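Local coordinates for protein creatinine amidohydrolase (Nostoc punctiforme PCC 73102, PDB 3NO4) that probably hydrolyses non-peptide carbon-nitrogen bonds in linear amides, as a metal-dependent member of the creatininase superfamily, at residues S25-Q28 with E29-Y33; I97-R100 with P101-I105; L104-V107 with V108-Y111; S141-Y144 with A145-D149; E177-G180 with D181-S185. All coordinates share one frame; numbering follows the deposited sequence. Where two conformers were deposited one is given.

All five contacts are local, made along or at the ends of helices, and they follow the chain in numerical order. Contact 1 opens helix 27-36. Contacts 2 and 3 share Leu-104 and Ile-105 on helix 101-118, their centres about 9 Å apart. Contact 4 lies on helix 132-150, which packs against that helix through Arg-109 on His-146 and Ile-105 on Glu-142; the centres of contacts 3 and 4 are about 11 Å apart. Contacts 1 to 4 lie at subunit interfaces of the six-chain assembly. Contact 5, across the chain's centre from contact 1 and about 43 Å from it between centres, ends helix 169-179 and leads toward the metal site, with the Glu-183 side chain about 9 Å from the nickel ion.

Contact 1. Residues S25-Q28 with E29-Y33; sequences STWQ and EVEAY
The indole of Trp-27 has Glu-31 OE2 at its edge, in the ring plane, while CG of the adjacent Gln-28 lies over the centre of one face. The Glu-31 side chain lies alongside that of Trp-27, pointing the same way, its carboxylate plane 72° from the ring, and OE1 comes to 3.9 Å from Trp-27 CZ3. A water bridges Gln-28 O and Glu-31 OE1, donating to both. Just before this, at the N-terminus of the helix, Thr-26 and Glu-29 form a capping box. Thr-26 OG1 accepts from Glu-29 N at 3.1 Å, and in return Glu-29 OE1 accepts from Thr-26 N at 2.9 Å, on its anti side and 26° out of the carboxylate plane. With chi1 at 67°, Thr-26 OG1 stands between its own backbone N and carbonyl carbon, from where it can face the amide of the first turn. Glu-29 has CG beside its backbone N and an extended chain, which carries OE1 back past the Thr-26 hydroxyl. Ordinary helical bonds follow: Val-30 N to Thr-26 O, 3.0 Å, and Glu-31 N to Trp-27 O, 2.9 Å. Val-30 CG2 also packs on Thr-26 O at 3.3 Å. A second subunit adds Lys-204, in a salt bridge with Glu-29 OE1, and Asp-230, whose carbonyl takes the Trp-27 NE1 bond, so the box and the indole both belong to a subunit interface. Within the chain, Ser-25 OG bonds to Leu-21 O, and Ser-25 and Glu-29 pack on Met-20, setting the first turn of helix 27-36 against strand 20-21.

Contact 2. Residues I97-R100 with P101-I105; sequences ISLR and PSTLI
Pro-101 follows Arg-100 directly, its ring CD against Arg-100 CB, and begins helix 101-118. Next, Ser-102 brings OG to 3.8 Å from Arg-100 CB, but its hydroxyl bonds to Glu-142 of a third subunit. Thr-103 does more: its OG1 sits 3.3 Å above one face of the Arg-100 guanidinium, offset toward the rim and too poorly angled for a hydrogen bond. A bend at chi3 (-80°) folds the arginine so that this face lies over the threonine. Both groups turn to one carboxylate, that of Asp-110 of a second subunit, which forms a salt bridge with Arg-100 NE and a hydrogen bond with Thr-103 OG1. The threonine methyl, CG2, meets Leu-99 CD2 at 4.0 Å, for Leu-99 lies across the helix side chains at about a right angle. Arg-100 occupies the N-cap position, yet the helix-start bond it supplies comes from the backbone: Leu-104 N donates to Arg-100 O at 3.0 Å, with an N-H...O angle of 165°. Leu-104 CD1 also touches Leu-99 CD1 at 3.9 Å. Ile-105 N closes the next turn onto Pro-101 O, and its side chain packs on Thr-135 of helix 132-150.

Contact 3. Residues L104-V107 with V108-Y111; sequences LIQV and VRDY
From Leu-104 to Tyr-111 the backbone is regular alpha-helix, Val-108, Arg-109, Asp-110 and Tyr-111 each donating N-H to the carbonyl four residues earlier at 2.9 to 3.0 Å. On one side, Gln-106 and Arg-109 lie side by side, pointing the same way. Gln-106 OE1 lies 3.2 Å above one face of the Arg-109 guanidinium, offset toward its rim, with the amide and guanidinium planes 73° apart. The angles rule out a hydrogen bond from NE or NH1, so the carbonyl oxygen meets the cation from above its face. A bend at chi2 of Gln-106 (-54°) and another at chi3 of Arg-109 bring the two ends together. The same OE1 accepts from Arg-100 NH2 of a second subunit; this middle part of helix 101-118 is therefore a subunit interface, where Val-107 also packs on its counterpart Val-107. Within its own chain the helix lies against the parallel sheet of an alpha/beta fold, the Tyr-111 ring meeting Phe-42 of strand 39-44 edge to face. Val-107 and Tyr-111 lie side by side, CG1 of the valine reaching Tyr-111 CE1 at 3.5 Å, while Val-107 O is 3.2 Å from Tyr-111 CD1. Leu-104 CD1 touches Val-108 CG2 at 4.2 Å, and Val-108 CG2 also rests 3.4 Å from Leu-104 O.

Contact 4. Residues S141-Y144 with A145-D149; sequences SETY and AHLED
Leu-147 N donates to Thr-143 O at 2.9 Å, and Leu-147 CG lies 3.4 Å from the same oxygen. The residues belong to helix 132-150, the crossover helix of the beta-alpha-beta unit between strands 122-127 and 159-164. On a neighbouring side of the helix, Glu-148 N donates to Tyr-144 O at 3.1 Å. A water 3.2 Å from Tyr-144 O is a weak, uncertain second partner; it is also 2.8 Å from Glu-148 OE1, but its two protons cannot serve all the acceptors near it, so neither water bond is certain. Glu-148 turns CG away from its backbone N (chi1 174°) and runs on extended, and its other oxygen, OE2, makes a salt bridge with Lys-117 of a fourth subunit. Tyr-144 OH accepts from Cys-160 N on strand 159-164. The Ala-145 N bond to Ser-141 O is weak, and His-146 N donates to Glu-142 O at 3.0 Å. Glu-142 packs on Gln-106 of helix 101-118. Leu-147 continues onto Ile-152, Ala-155 and Val-158, while Thr-143 OG1 bonds back to Ala-139 O. The Thr-143 and Leu-147 side chains run side by side, and Thr-143 CG2 and Leu-147 CD1 meet at 4.2 Å.

Contact 5. Residues E177-G180 with D181-S185; sequences ELYG and DQEGS
Glu-183 OE1 comes within 3.3 Å of Tyr-179 CD2, the closest approach between these two side chains, and lies 4.0 Å from CE2. The side chains cross at a slant, yet the planes of the carboxylate and the phenol ring are nearly parallel, 12° apart. A bend at chi2 of Glu-183 (70°) turns the carboxylate back toward the ring. Tyr-179 CB meanwhile lies 4.0 Å from Glu-183 N, and CB of the preceding Leu-178 sits over the centre of one ring face. Two backbone bonds close the turn that carries these groups. Gln-182 N donates to Tyr-179 O at 3.0 Å, and Glu-183 N makes a weak bond to Gly-180 O at 3.5 Å. Gly-180 leaves the helix with positive phi (61°), a backbone shape that suits a residue without a side chain, and Gln-182 CB packs 3.4 Å from Tyr-179 O. Farther out, three polar ends are held from elsewhere in the chain: Tyr-179 OH bonds to His-244 ND1, Gln-182 OE1 to Asn-236 ND2, and Glu-183 OE2 to Ser-190 OG. The tyrosine also packs on Pro-189 and Ala-193 of helix 189-198 and on Phe-248 of helix 242-265. The Glu-183 side chain is about 9 Å from the nickel ion, and Glu-191, a nickel ligand, belongs to helix 189-198, the helix entered next. The whole is a helix C-terminus closed by a glycine of positive phi, followed by a short 3-10 turn that leads the chain from helix 169-179 toward the metal site.

Contact 1. Residues S25-Q28 with E29-Y33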
loop_
_atom_site.group_PDB
_atom_site.type_symbol
_atom_site.label_atom_id
_atom_site.label_comp_id
_atom_site.label_asym_id
_atom_site.label_seq_id
_atom_site.Cartn_x
_atom_site.Cartn_y
_atom_site.Cartn_z
ATOM N N SER A 25 6.619 -9.720 31.651
ATOM C CA SER A 25 7.056 -8.500 32.316
ATOM C C SER A 25 5.921 -7.469 32.328
ATOM O O SER A 25 5.061 -7.463 31.455
ATOM C CB SER A 25 8.296 -7.888 31.591
ATOM O OG SER A 25 9.370 -8.836 31.375
ATOM N N THR A 26 5.941 -6.586 33.320
ATOM C CA THR A 26 5.038 -5.457 33.367
ATOM C C THR A 26 5.701 -4.311 32.621
ATOM O O THR A 26 6.937 -4.330 32.323
ATOM C CB THR A 26 4.734 -5.029 34.804
ATOM O OG1 THR A 26 5.926 -4.498 35.415
ATOM C CG2 THR A 26 4.267 -6.222 35.610
ATOM N N TRP A 27 4.888 -3.301 32.321
ATOM C CA TRP A 27 5.401 -2.099 31.720
ATOM C C TRP A 27 6.409 -1.407 32.653
ATOM O O TRP A 27 7.393 -0.890 32.179
ATOM C CB TRP A 27 4.271 -1.187 31.267
ATOM C CG TRP A 27 3.473 -0.427 32.332
ATOM C CD1 TRP A 27 2.249 -0.753 32.853
ATOM C CD2 TRP A 27 3.841 0.821 32.933
ATOM N NE1 TRP A 27 1.834 0.209 33.754
ATOM C CE2 TRP A 27 2.785 1.202 33.798
ATOM C CE3 TRP A 27 4.940 1.677 32.791
ATOM C CZ2 TRP A 27 2.823 2.379 34.548
ATOM C CZ3 TRP A 27 4.968 2.864 33.534
ATOM C CH2 TRP A 27 3.909 3.196 34.412
ATOM N N GLN A 28 6.154 -1.395 33.948
ATOM C CA GLN A 28 7.124 -0.849 34.927
ATOM C C GLN A 28 8.483 -1.568 34.915
ATOM O O GLN A 28 9.534 -0.927 34.969
ATOM C CB GLN A 28 6.514 -0.821 36.328
ATOM C CG GLN A 28 5.377 0.164 36.449
ATOM C CD GLN A 28 4.549 0.048 37.734
ATOM O OE1 GLN A 28 4.689 -0.878 38.556
ATOM N NE2 GLN A 28 3.712 1.023 37.929
ATOM N N GLU A 29 8.458 -2.897 34.801
ATOM C CA GLU A 29 9.703 -3.706 34.635
ATOM C C GLU A 29 10.436 -3.358 33.344
ATOM O O GLU A 29 11.658 -3.252 33.368
ATOM C CB GLU A 29 9.410 -5.203 34.714
ATOM C CG GLU A 29 8.993 -5.645 36.138
ATOM C CD GLU A 29 8.466 -7.060 36.203
ATOM O OE1 GLU A 29 7.845 -7.531 35.230
ATOM O OE2 GLU A 29 8.646 -7.714 37.239
ATOM N N VAL A 30 9.695 -3.148 32.244
ATOM C CA VAL A 30 10.303 -2.717 30.978
ATOM C C VAL A 30 10.928 -1.299 31.078
ATOM O O VAL A 30 12.040 -1.103 30.604
ATOM C CB VAL A 30 9.355 -2.807 29.794
ATOM C CG1 VAL A 30 10.047 -2.324 28.504
ATOM C CG2 VAL A 30 8.858 -4.243 29.644
ATOM N N GLU A 31 10.212 -0.362 31.709
ATOM C CA GLU A 31 10.729 0.952 32.046
ATOM C C GLU A 31 12.006 0.855 32.896
ATOM O O GLU A 31 12.997 1.512 32.582
ATOM C CB GLU A 31 9.651 1.771 32.776
ATOM C CG GLU A 31 10.019 3.213 33.090
ATOM C CD GLU A 31 8.880 3.958 33.776
ATOM O OE1 GLU A 31 8.510 3.607 34.910
ATOM O OE2 GLU A 31 8.362 4.891 33.175
ATOM N N ALA A 32 12.002 0.008 33.923
ATOM C CA ALA A 32 13.208 -0.204 34.742
ATOM C C ALA A 32 14.378 -0.773 33.901
ATOM O O ALA A 32 15.499 -0.267 33.980
ATOM C CB ALA A 32 12.914 -1.109 35.965
ATOM N N TYR A 33 14.095 -1.769 33.059
ATOM C CA TYR A 33 15.082 -2.345 32.124
ATOM C C TYR A 33 15.714 -1.303 31.212
ATOM O O TYR A 33 16.941 -1.320 31.024
ATOM C CB TYR A 33 14.453 -3.464 31.289
ATOM C CG TYR A 33 15.296 -4.016 30.168
ATOM C CD1 TYR A 33 15.308 -3.412 28.895
ATOM C CD2 TYR A 33 16.083 -5.143 30.365
ATOM C CE1 TYR A 33 16.084 -3.924 27.865
ATOM C CE2 TYR A 33 16.874 -5.658 29.341
ATOM C CZ TYR A 33 16.872 -5.058 28.103
ATOM O OH TYR A 33 17.637 -5.618 27.106
HETATM O O HOH W 1 9.797 1.241 36.496
#

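Contact 2. Residues I97-R100 with P101-I105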
loop_
_atom_site.group_PDB
_atom_site.type_symbol
_atom_site.label_atom_id
_atom_site.label_comp_id
_atom_site.label_asym_id
_atom_site.label_seq_id
_atom_site.Cartn_x
_atom_site.Cartn_y
_atom_site.Cartn_z
ATOM N N ILE A 97 2.371 -21.292 6.134
ATOM C CA ILE A 97 1.784 -19.942 6.217
ATOM C C ILE A 97 2.900 -18.952 5.860
ATOM O O ILE A 97 4.031 -19.081 6.344
ATOM C CB ILE A 97 1.207 -19.607 7.636
ATOM C CG1 ILE A 97 0.457 -20.778 8.276
ATOM C CG2 ILE A 97 0.314 -18.357 7.533
ATOM C CD1 ILE A 97 -0.021 -20.496 9.758
ATOM N N SER A 98 2.602 -17.987 4.987
ATOM C CA SER A 98 3.590 -16.967 4.601
ATOM C C SER A 98 2.941 -15.596 4.515
ATOM O O SER A 98 1.793 -15.484 4.078
ATOM C CB SER A 98 4.181 -17.265 3.235
ATOM O OG SER A 98 5.190 -16.325 2.850
ATOM N N LEU A 99 3.706 -14.591 4.903
ATOM C CA LEU A 99 3.431 -13.202 4.528
ATOM C C LEU A 99 4.059 -12.914 3.183
ATOM O O LEU A 99 5.033 -13.603 2.764
ATOM C CB LEU A 99 4.014 -12.233 5.572
ATOM C CG LEU A 99 3.593 -12.408 7.023
ATOM C CD1 LEU A 99 4.279 -11.392 7.935
ATOM C CD2 LEU A 99 2.043 -12.282 7.219
ATOM N N ARG A 100 3.527 -11.885 2.499
ATOM C CA ARG A 100 4.249 -11.261 1.413
ATOM C C ARG A 100 5.402 -10.479 2.016
ATOM O O ARG A 100 5.263 -9.980 3.123
ATOM C CB ARG A 100 3.385 -10.297 0.633
ATOM C CG ARG A 100 2.390 -10.993 -0.225
ATOM C CD ARG A 100 1.342 -10.038 -0.703
ATOM N NE ARG A 100 0.350 -9.830 0.376
ATOM C CZ ARG A 100 -0.375 -8.726 0.585
ATOM N NH1 ARG A 100 -0.283 -7.661 -0.225
ATOM N NH2 ARG A 100 -1.249 -8.698 1.607
ATOM N N PRO A 101 6.537 -10.362 1.292
ATOM C CA PRO A 101 7.587 -9.441 1.703
ATOM C C PRO A 101 7.052 -8.067 2.093
ATOM O O PRO A 101 7.426 -7.565 3.160
ATOM C CB PRO A 101 8.499 -9.367 0.468
ATOM C CG PRO A 101 8.331 -10.645 -0.184
ATOM C CD PRO A 101 6.960 -11.152 0.131
ATOM N N SER A 102 6.160 -7.494 1.270
ATOM C CA SER A 102 5.654 -6.143 1.541
ATOM C C SER A 102 4.917 -6.104 2.893
ATOM O O SER A 102 5.034 -5.126 3.638
ATOM C CB SER A 102 4.741 -5.623 0.423
ATOM O OG SER A 102 3.678 -6.510 0.156
ATOM N N THR A 103 4.172 -7.162 3.198
ATOM C CA THR A 103 3.486 -7.284 4.505
ATOM C C THR A 103 4.504 -7.406 5.666
ATOM O O THR A 103 4.353 -6.736 6.676
ATOM C CB THR A 103 2.557 -8.480 4.572
ATOM O OG1 THR A 103 1.685 -8.475 3.435
ATOM C CG2 THR A 103 1.769 -8.490 5.921
ATOM N N LEU A 104 5.520 -8.234 5.509
ATOM C CA LEU A 104 6.548 -8.379 6.564
ATOM C C LEU A 104 7.322 -7.069 6.819
ATOM O O LEU A 104 7.704 -6.761 7.968
ATOM C CB LEU A 104 7.506 -9.530 6.289
ATOM C CG LEU A 104 8.582 -9.811 7.342
ATOM C CD1 LEU A 104 7.890 -10.076 8.705
ATOM C CD2 LEU A 104 9.484 -10.985 6.960
ATOM N N ILE A 105 7.596 -6.319 5.762
ATOM C CA ILE A 105 8.274 -5.018 5.910
ATOM C C ILE A 105 7.387 -4.087 6.820
ATOM O O ILE A 105 7.890 -3.419 7.711
ATOM C CB ILE A 105 8.535 -4.389 4.526
ATOM C CG1 ILE A 105 9.629 -5.140 3.779
ATOM C CG2 ILE A 105 8.802 -2.850 4.599
ATOM C CD1 ILE A 105 9.749 -4.651 2.345
#

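Contact 3. Residues L104-V107 with V108-Y111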
loop_
_atom_site.group_PDB
_atom_site.type_symbol
_atom_site.label_atom_id
_atom_site.label_comp_id
_atom_site.label_asym_id
_atom_site.label_seq_id
_atom_site.Cartn_x
_atom_site.Cartn_y
_atom_site.Cartn_z
ATOM N N LEU A 104 5.520 -8.234 5.509
ATOM C CA LEU A 104 6.548 -8.379 6.564
ATOM C C LEU A 104 7.322 -7.069 6.819
ATOM O O LEU A 104 7.704 -6.761 7.968
ATOM C CB LEU A 104 7.506 -9.530 6.289
ATOM C CG LEU A 104 8.582 -9.811 7.342
ATOM C CD1 LEU A 104 7.890 -10.076 8.705
ATOM C CD2 LEU A 104 9.484 -10.985 6.960
ATOM N N ILE A 105 7.596 -6.319 5.762
ATOM C CA ILE A 105 8.274 -5.018 5.910
ATOM C C ILE A 105 7.387 -4.087 6.820
ATOM O O ILE A 105 7.890 -3.419 7.711
ATOM C CB ILE A 105 8.535 -4.389 4.526
ATOM C CG1 ILE A 105 9.629 -5.140 3.779
ATOM C CG2 ILE A 105 8.802 -2.850 4.599
ATOM C CD1 ILE A 105 9.749 -4.651 2.345
ATOM N N GLN A 106 6.088 -4.065 6.578
ATOM C CA GLN A 106 5.176 -3.240 7.413
ATOM C C GLN A 106 5.050 -3.719 8.864
ATOM O O GLN A 106 4.998 -2.896 9.774
ATOM C CB GLN A 106 3.839 -3.053 6.733
ATOM C CG GLN A 106 3.965 -2.282 5.359
ATOM C CD GLN A 106 4.724 -0.864 5.395
ATOM O OE1 GLN A 106 4.409 0.011 6.265
ATOM N NE2 GLN A 106 5.678 -0.625 4.403
ATOM N N VAL A 107 5.064 -5.027 9.066
ATOM C CA VAL A 107 5.095 -5.608 10.374
ATOM C C VAL A 107 6.352 -5.163 11.124
ATOM O O VAL A 107 6.227 -4.639 12.231
ATOM C CB VAL A 107 4.951 -7.166 10.348
ATOM C CG1 VAL A 107 5.303 -7.812 11.710
ATOM C CG2 VAL A 107 3.529 -7.545 9.870
ATOM N N VAL A 108 7.540 -5.334 10.508
ATOM C CA VAL A 108 8.804 -4.931 11.140
ATOM C C VAL A 108 8.823 -3.407 11.425
ATOM O O VAL A 108 9.221 -2.953 12.508
ATOM C CB VAL A 108 10.044 -5.341 10.308
ATOM C CG1 VAL A 108 11.324 -4.693 10.870
ATOM C CG2 VAL A 108 10.159 -6.887 10.279
ATOM N N ARG A 109 8.323 -2.642 10.470
ATOM C CA ARG A 109 8.224 -1.184 10.622
ATOM C C ARG A 109 7.381 -0.815 11.835
ATOM O O ARG A 109 7.818 -0.003 12.642
ATOM C CB ARG A 109 7.628 -0.552 9.370
ATOM C CG ARG A 109 7.911 0.947 9.271
ATOM C CD ARG A 109 7.102 1.561 8.185
ATOM N NE ARG A 109 5.846 2.057 8.709
ATOM C CZ ARG A 109 5.012 2.896 8.070
ATOM N NH1 ARG A 109 5.276 3.339 6.825
ATOM N NH2 ARG A 109 3.903 3.336 8.706
ATOM N N ASP A 110 6.216 -1.457 11.977
ATOM C CA ASP A 110 5.331 -1.237 13.128
ATOM C C ASP A 110 5.975 -1.632 14.456
ATOM O O ASP A 110 5.869 -0.878 15.428
ATOM C CB ASP A 110 4.002 -1.983 12.939
ATOM C CG ASP A 110 3.090 -1.347 11.865
ATOM O OD1 ASP A 110 3.406 -0.227 11.374
ATOM O OD2 ASP A 110 2.050 -1.970 11.510
ATOM N N TYR A 111 6.614 -2.807 14.517
ATOM C CA TYR A 111 7.256 -3.277 15.757
ATOM C C TYR A 111 8.334 -2.288 16.200
ATOM O O TYR A 111 8.324 -1.838 17.355
ATOM C CB TYR A 111 7.968 -4.631 15.555
ATOM C CG TYR A 111 7.153 -5.892 15.672
ATOM C CD1 TYR A 111 5.901 -6.024 15.048
ATOM C CD2 TYR A 111 7.662 -6.985 16.346
ATOM C CE1 TYR A 111 5.164 -7.222 15.131
ATOM C CE2 TYR A 111 6.943 -8.191 16.445
ATOM C CZ TYR A 111 5.722 -8.322 15.807
ATOM O OH TYR A 111 5.022 -9.523 15.917
#

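Contact 4. Residues S141-Y144 with A145-D149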
loop_
_atom_site.group_PDB
_atom_site.type_symbol
_atom_site.label_atom_id
_atom_site.label_comp_id
_atom_site.label_asym_id
_atom_site.label_seq_id
_atom_site.Cartn_x
_atom_site.Cartn_y
_atom_site.Cartn_z
ATOM N N SER A 141 16.007 -1.055 6.289
ATOM C CA SER A 141 16.174 0.142 5.490
ATOM C C SER A 141 14.884 0.990 5.436
ATOM O O SER A 141 14.917 2.188 5.673
ATOM C CB SER A 141 16.637 -0.210 4.071
ATOM O OG SER A 141 17.933 -0.740 4.117
ATOM N N GLU A 142 13.784 0.376 5.089
ATOM C CA GLU A 142 12.466 1.060 5.116
ATOM C C GLU A 142 12.168 1.717 6.510
ATOM O O GLU A 142 11.715 2.876 6.593
ATOM C CB GLU A 142 11.366 0.059 4.803
ATOM C CG GLU A 142 9.962 0.697 4.564
ATOM C CD GLU A 142 9.444 0.604 3.125
ATOM O OE1 GLU A 142 10.138 0.088 2.221
ATOM O OE2 GLU A 142 8.310 1.087 2.902
ATOM N N THR A 143 12.457 0.951 7.565
ATOM C CA THR A 143 12.255 1.398 8.944
ATOM C C THR A 143 13.132 2.616 9.293
ATOM O O THR A 143 12.609 3.594 9.811
ATOM C CB THR A 143 12.414 0.241 9.912
ATOM O OG1 THR A 143 11.389 -0.698 9.609
ATOM C CG2 THR A 143 12.327 0.710 11.423
ATOM N N TYR A 144 14.430 2.593 8.949
ATOM C CA TYR A 144 15.284 3.745 9.250
ATOM C C TYR A 144 14.746 5.044 8.618
ATOM O O TYR A 144 14.654 6.063 9.289
ATOM C CB TYR A 144 16.761 3.531 8.820
ATOM C CG TYR A 144 17.439 2.283 9.360
ATOM C CD1 TYR A 144 17.239 1.855 10.687
ATOM C CD2 TYR A 144 18.313 1.540 8.547
ATOM C CE1 TYR A 144 17.851 0.686 11.181
ATOM C CE2 TYR A 144 18.952 0.371 9.025
ATOM C CZ TYR A 144 18.727 -0.037 10.352
ATOM O OH TYR A 144 19.312 -1.172 10.838
ATOM N N ALA A 145 14.346 4.971 7.363
ATOM C CA ALA A 145 13.795 6.121 6.648
ATOM C C ALA A 145 12.468 6.574 7.289
ATOM O O ALA A 145 12.230 7.780 7.452
ATOM C CB ALA A 145 13.617 5.776 5.124
ATOM N N HIS A 146 11.657 5.611 7.722
ATOM C CA HIS A 146 10.380 5.936 8.428
ATOM C C HIS A 146 10.613 6.661 9.747
ATOM O O HIS A 146 9.951 7.661 9.993
ATOM C CB HIS A 146 9.538 4.677 8.628
ATOM C CG HIS A 146 8.173 4.944 9.186
ATOM N ND1 HIS A 146 7.228 5.688 8.507
ATOM C CD2 HIS A 146 7.586 4.553 10.345
ATOM C CE1 HIS A 146 6.125 5.756 9.238
ATOM N NE2 HIS A 146 6.322 5.092 10.367
ATOM N N LEU A 147 11.574 6.171 10.562
ATOM C CA LEU A 147 11.930 6.799 11.854
ATOM C C LEU A 147 12.414 8.244 11.690
ATOM O O LEU A 147 11.984 9.133 12.463
ATOM C CB LEU A 147 12.949 5.977 12.643
ATOM C CG LEU A 147 12.520 4.570 13.088
ATOM C CD1 LEU A 147 13.652 3.837 13.869
ATOM C CD2 LEU A 147 11.243 4.632 13.918
ATOM N N GLU A 148 13.222 8.464 10.651
ATOM C CA GLU A 148 13.658 9.813 10.214
ATOM C C GLU A 148 12.492 10.711 9.783
ATOM O O GLU A 148 12.413 11.843 10.219
ATOM C CB GLU A 148 14.743 9.674 9.104
ATOM C CG GLU A 148 15.250 10.984 8.398
ATOM C CD GLU A 148 16.017 10.709 7.046
ATOM O OE1 GLU A 148 16.405 9.532 6.734
ATOM O OE2 GLU A 148 16.168 11.693 6.267
ATOM N N ASP A 149 11.588 10.201 8.954
ATOM C CA ASP A 149 10.397 10.927 8.526
ATOM C C ASP A 149 9.501 11.333 9.711
ATOM O O ASP A 149 9.007 12.445 9.752
ATOM C CB ASP A 149 9.531 10.058 7.566
ATOM C CG ASP A 149 10.144 9.882 6.183
ATOM O OD1 ASP A 149 11.141 10.572 5.847
ATOM O OD2 ASP A 149 9.612 9.000 5.451
HETATM O O HOH W 2 17.352 7.342 8.103
#

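Contact 5. Residues E177-G180 with D181-S185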
loop_
_atom_site.group_PDB
_atom_site.type_symbol
_atom_site.label_atom_id
_atom_site.label_comp_id
_atom_site.label_asym_id
_atom_site.label_seq_id
_atom_site.Cartn_x
_atom_site.Cartn_y
_atom_site.Cartn_z
ATOM N N GLU A 177 30.901 -31.843 10.222
ATOM C CA GLU A 177 31.527 -32.956 10.910
ATOM C C GLU A 177 30.569 -34.127 11.138
ATOM O O GLU A 177 30.952 -35.267 10.953
ATOM C CB GLU A 177 32.147 -32.497 12.244
ATOM C CG GLU A 177 33.367 -31.565 12.029
ATOM C CD GLU A 177 33.917 -30.895 13.304
ATOM O OE1 GLU A 177 33.163 -30.666 14.284
ATOM O OE2 GLU A 177 35.131 -30.582 13.298
ATOM N N LEU A 178 29.324 -33.835 11.519
ATOM C CA LEU A 178 28.319 -34.872 11.773
ATOM C C LEU A 178 27.656 -35.394 10.503
ATOM O O LEU A 178 27.469 -36.578 10.380
ATOM C CB LEU A 178 27.246 -34.365 12.746
ATOM C CG LEU A 178 27.716 -34.011 14.164
ATOM C CD1 LEU A 178 26.486 -33.491 14.936
ATOM C CD2 LEU A 178 28.428 -35.226 14.880
ATOM N N TYR A 179 27.294 -34.516 9.571
ATOM C CA TYR A 179 26.416 -34.875 8.432
ATOM C C TYR A 179 27.040 -34.759 7.032
ATOM O O TYR A 179 26.460 -35.258 6.053
ATOM C CB TYR A 179 25.162 -34.026 8.486
ATOM C CG TYR A 179 24.513 -33.993 9.852
ATOM C CD1 TYR A 179 24.156 -35.167 10.499
ATOM C CD2 TYR A 179 24.247 -32.782 10.497
ATOM C CE1 TYR A 179 23.548 -35.139 11.767
ATOM C CE2 TYR A 179 23.652 -32.749 11.741
ATOM C CZ TYR A 179 23.304 -33.919 12.368
ATOM O OH TYR A 179 22.727 -33.861 13.585
ATOM N N GLY A 180 28.183 -34.076 6.927
ATOM C CA GLY A 180 28.932 -33.965 5.675
ATOM C C GLY A 180 28.096 -33.289 4.620
ATOM O O GLY A 180 27.405 -32.314 4.917
ATOM N N ASP A 181 28.085 -33.899 3.431
ATOM C CA ASP A 181 27.308 -33.376 2.307
ATOM C C ASP A 181 25.823 -33.803 2.327
ATOM O O ASP A 181 25.084 -33.448 1.426
ATOM C CB ASP A 181 28.017 -33.697 0.979
ATOM C CG ASP A 181 29.312 -32.904 0.819
ATOM O OD1 ASP A 181 29.263 -31.647 0.901
ATOM O OD2 ASP A 181 30.372 -33.537 0.631
ATOM N N GLN A 182 25.387 -34.518 3.376
ATOM C CA GLN A 182 23.960 -34.794 3.630
ATOM C C GLN A 182 23.276 -33.760 4.550
ATOM O O GLN A 182 22.121 -33.943 4.915
ATOM C CB GLN A 182 23.774 -36.207 4.195
ATOM C CG GLN A 182 24.103 -37.329 3.219
ATOM C CD GLN A 182 23.785 -38.686 3.815
ATOM O OE1 GLN A 182 22.646 -39.135 3.830
ATOM N NE2 GLN A 182 24.773 -39.306 4.355
ATOM N N GLU A 183 23.953 -32.667 4.902
ATOM C CA GLU A 183 23.305 -31.577 5.641
ATOM C C GLU A 183 22.254 -30.903 4.771
ATOM O O GLU A 183 21.153 -30.606 5.252
ATOM C CB GLU A 183 24.339 -30.557 6.161
ATOM C CG GLU A 183 23.815 -29.200 6.711
ATOM C CD GLU A 183 23.056 -29.268 8.038
ATOM O OE1 GLU A 183 22.901 -30.383 8.635
ATOM O OE2 GLU A 183 22.603 -28.170 8.472
ATOM N N GLY A 184 22.601 -30.638 3.508
ATOM C CA GLY A 184 21.696 -29.944 2.575
ATOM C C GLY A 184 21.348 -28.515 2.952
ATOM O O GLY A 184 22.071 -27.888 3.743
ATOM N N SER A 185 20.251 -28.003 2.371
ATOM C CA SER A 185 19.855 -26.602 2.448
ATOM C C SER A 185 18.511 -26.359 3.133
ATOM O O SER A 185 18.264 -25.250 3.524
ATOM C CB SER A 185 19.687 -25.980 1.037
ATOM O OG SER A 185 20.808 -26.145 0.256
#